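Local coordinates for ankyrin repeat family protein (Enterococcus faecalis, PDB 3HRA) that is of unknown function but, as an ankyrin repeat protein built from stacked helical hairpins, probably mediates protein-protein interactions, at residues L163-G168 with K195-Y200. Sequence-based numbering, arbitrary orientation.
Sequences LLMENG and KILAQY
Met165 lies over one face of the Tyr200 ring: its CB is 3.6 Å from the ring centroid and only 8° off the ring normal, a CH-pi contact over the centre. Bends at chi2 and chi3 turn the methyl back toward the CB end of the tyrosine, with Met165 CE 3.5 Å from Tyr200 CB. The sulfur stands farther off, with SD 5.3 Å from the centroid above the same face, a more distant Met-aromatic contact, and it also meets Leu197 CD2 at 4.0 Å. At the ring edge, Tyr200 OH donates to Glu166 OE2 (2.6 Å), which accepts with its anti lone pair; the carboxylate plane is turned 65° from the ring. Lys162, one turn before Glu166, hydrogen-bonds the same hydroxyl through NZ and forms a weak, long ion pair with OE2. Gln171 reaches Leu197 O and touches both Met165 and Tyr200. Helix 155-166 closes in a Schellman motif with Gly168, at positive phi, as C-prime residue. The contact links this end to that of helix 191-198 and the residues just after it, in neighbouring ankyrin layers. Its chemistry is divided: apolar packing holds one ring face, while Glu166 and Lys162 fix the hydroxyl, and the ammonium may modestly stabilise the carboxylate.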
ATOM      1  N   LEU A 163       2.135 -16.522   5.932  1.00  6.11           N
ATOM      2  CA  LEU A 163       3.109 -15.432   6.028  1.00  8.97           C
ATOM      3  C   LEU A 163       2.813 -14.538   7.241  1.00  7.84           C
ATOM      4  O   LEU A 163       3.713 -14.228   8.021  1.00 11.59           O
ATOM      5  CB  LEU A 163       3.064 -14.584   4.758  1.00  9.78           C
ATOM      6  CG  LEU A 163       4.321 -13.923   4.181  1.00 18.87           C
ATOM      7  CD1 LEU A 163       3.953 -12.658   3.407  1.00 20.26           C
ATOM      8  CD2 LEU A 163       5.397 -13.640   5.226  1.00 16.21           C
ATOM      9  N   LEU A 164       1.552 -14.133   7.402  1.00  5.81           N
ATOM     10  CA  LEU A 164       1.156 -13.275   8.531  1.00  9.16           C
ATOM     11  C   LEU A 164       1.351 -13.974   9.876  1.00  9.71           C
ATOM     12  O   LEU A 164       1.866 -13.379  10.826  1.00  7.65           O
ATOM     13  CB  LEU A 164      -0.311 -12.782   8.388  1.00  4.06           C
ATOM     14  CG  LEU A 164      -0.554 -11.778   7.251  1.00  5.45           C
ATOM     15  CD1 LEU A 164      -2.041 -11.593   6.949  1.00  6.22           C
ATOM     16  CD2 LEU A 164       0.110 -10.447   7.595  1.00  7.47           C
ATOM     17  N   MET A 165       0.919 -15.230   9.971  1.00  6.31           N
ATOM     18  CA  MET A 165       1.070 -15.962  11.224  1.00  8.75           C
ATOM     19  C   MET A 165       2.535 -16.195  11.553  1.00  8.67           C
ATOM     20  O   MET A 165       2.929 -16.173  12.711  1.00 11.95           O
ATOM     21  CB  MET A 165       0.307 -17.291  11.185  1.00  8.70           C
ATOM     22  CG  MET A 165      -1.199 -17.123  10.985  1.00  9.16           C
ATOM     23  SD  MET A 165      -1.969 -16.004  12.171  1.00 10.05           S
ATOM     24  CE  MET A 165      -1.747 -16.942  13.689  1.00 10.46           C
ATOM     25  N   GLU A 166       3.348 -16.427  10.530  1.00  6.70           N
ATOM     26  CA  GLU A 166       4.761 -16.673  10.771  1.00  8.46           C
ATOM     27  C   GLU A 166       5.465 -15.400  11.229  1.00 13.10           C
ATOM     28  O   GLU A 166       6.581 -15.447  11.745  1.00 18.69           O
ATOM     29  CB  GLU A 166       5.428 -17.239   9.531  1.00  9.17           C
ATOM     30  CG  GLU A 166       5.192 -18.722   9.354  1.00 13.25           C
ATOM     31  CD  GLU A 166       5.845 -19.567  10.441  1.00 16.98           C
ATOM     32  OE1 GLU A 166       7.025 -19.324  10.762  1.00 23.46           O
ATOM     33  OE2 GLU A 166       5.178 -20.477  10.966  1.00 19.86           O
ATOM     34  N   ASN A 167       4.800 -14.263  11.041  1.00  9.37           N
ATOM     35  CA  ASN A 167       5.356 -12.993  11.457  1.00  8.45           C
ATOM     36  C   ASN A 167       4.667 -12.450  12.703  1.00 10.96           C
ATOM     37  O   ASN A 167       4.799 -11.266  13.036  1.00 17.78           O
ATOM     38  CB  ASN A 167       5.308 -11.971  10.318  1.00  8.43           C
ATOM     39  CG  ASN A 167       6.444 -12.160   9.326  1.00 15.47           C
ATOM     40  OD1 ASN A 167       7.483 -11.514   9.439  1.00 19.21           O
ATOM     41  ND2 ASN A 167       6.260 -13.065   8.358  1.00 13.73           N
ATOM     42  N   GLY A 168       3.944 -13.330  13.393  1.00 12.40           N
ATOM     43  CA  GLY A 168       3.395 -13.008  14.695  1.00 14.02           C
ATOM     44  C   GLY A 168       2.070 -12.268  14.706  1.00 12.95           C
ATOM     45  O   GLY A 168       1.728 -11.643  15.713  1.00 13.11           O
ATOM     46  N   LYS A 195      -7.173 -24.920   9.180  1.00  8.37           N
ATOM     47  CA  LYS A 195      -6.121 -25.816   9.627  1.00 10.45           C
ATOM     48  C   LYS A 195      -4.850 -25.020   9.956  1.00  8.03           C
ATOM     49  O   LYS A 195      -4.215 -25.247  10.992  1.00 12.21           O
ATOM     50  CB  LYS A 195      -5.843 -26.857   8.543  1.00 11.62           C
ATOM     51  CG  LYS A 195      -4.800 -27.876   8.920  1.00 17.16           C
ATOM     52  CD  LYS A 195      -4.699 -28.979   7.876  1.00 18.34           C
ATOM     53  CE  LYS A 195      -4.198 -28.436   6.554  1.00 23.66           C
ATOM     54  NZ  LYS A 195      -3.923 -29.533   5.583  1.00 34.56           N
ATOM     55  N   ILE A 196      -4.486 -24.095   9.077  1.00  8.98           N
ATOM     56  CA  ILE A 196      -3.329 -23.228   9.298  1.00  6.75           C
ATOM     57  C   ILE A 196      -3.517 -22.457  10.602  1.00  9.94           C
ATOM     58  O   ILE A 196      -2.634 -22.437  11.463  1.00 10.51           O
ATOM     59  CB  ILE A 196      -3.138 -22.247   8.123  1.00  9.30           C
ATOM     60  CG1 ILE A 196      -2.812 -22.994   6.827  1.00 10.86           C
ATOM     61  CG2 ILE A 196      -2.053 -21.227   8.436  1.00 12.72           C
ATOM     62  CD1 ILE A 196      -2.850 -22.094   5.601  1.00 13.37           C
ATOM     63  N   LEU A 197      -4.682 -21.842  10.775  1.00  9.42           N
ATOM     64  CA  LEU A 197      -4.933 -21.043  11.977  1.00 10.36           C
ATOM     65  C   LEU A 197      -4.903 -21.885  13.254  1.00 11.86           C
ATOM     66  O   LEU A 197      -4.435 -21.420  14.289  1.00 16.26           O
ATOM     67  CB  LEU A 197      -6.256 -20.283  11.873  1.00  6.42           C
ATOM     68  CG  LEU A 197      -6.275 -19.172  10.818  1.00  3.86           C
ATOM     69  CD1 LEU A 197      -7.658 -18.561  10.650  1.00  8.71           C
ATOM     70  CD2 LEU A 197      -5.261 -18.082  11.143  1.00  7.11           C
ATOM     71  N   ALA A 198      -5.403 -23.122  13.177  1.00 11.96           N
ATOM     72  CA  ALA A 198      -5.448 -24.020  14.335  1.00  9.22           C
ATOM     73  C   ALA A 198      -4.048 -24.388  14.839  1.00 12.21           C
ATOM     74  O   ALA A 198      -3.882 -24.803  15.983  1.00 13.08           O
ATOM     75  CB  ALA A 198      -6.227 -25.290  14.000  1.00 12.35           C
ATOM     76  N   GLN A 199      -3.051 -24.243  13.980  1.00 10.58           N
ATOM     77  CA  GLN A 199      -1.684 -24.597  14.333  1.00 12.23           C
ATOM     78  C   GLN A 199      -0.922 -23.530  15.114  1.00 10.03           C
ATOM     79  O   GLN A 199       0.186 -23.780  15.586  1.00 16.16           O
ATOM     80  CB  GLN A 199      -0.920 -24.995  13.070  1.00 12.35           C
ATOM     81  CG  GLN A 199      -1.412 -26.346  12.525  1.00 17.18           C
ATOM     82  CD  GLN A 199      -0.934 -26.612  11.128  1.00 20.22           C
ATOM     83  OE1 GLN A 199      -0.181 -25.818  10.557  1.00 24.51           O
ATOM     84  NE2 GLN A 199      -1.359 -27.736  10.561  1.00 23.66           N
ATOM     85  N   TYR A 200      -1.509 -22.343  15.238  1.00 10.45           N
ATOM     86  CA  TYR A 200      -0.907 -21.249  15.988  1.00 10.96           C
ATOM     87  C   TYR A 200      -1.781 -20.885  17.173  1.00 14.52           C
ATOM     88  O   TYR A 200      -2.983 -21.177  17.179  1.00 17.31           O
ATOM     89  CB  TYR A 200      -0.750 -19.995  15.111  1.00 10.63           C
ATOM     90  CG  TYR A 200       0.150 -20.194  13.926  1.00  8.68           C
ATOM     91  CD1 TYR A 200      -0.333 -20.746  12.750  1.00 10.80           C
ATOM     92  CD2 TYR A 200       1.496 -19.860  13.991  1.00 11.94           C
ATOM     93  CE1 TYR A 200       0.494 -20.944  11.660  1.00 12.19           C
ATOM     94  CE2 TYR A 200       2.328 -20.051  12.911  1.00 11.68           C
ATOM     95  CZ  TYR A 200       1.823 -20.590  11.749  1.00 14.49           C
ATOM     96  OH  TYR A 200       2.659 -20.797  10.677  1.00 17.71           O
TER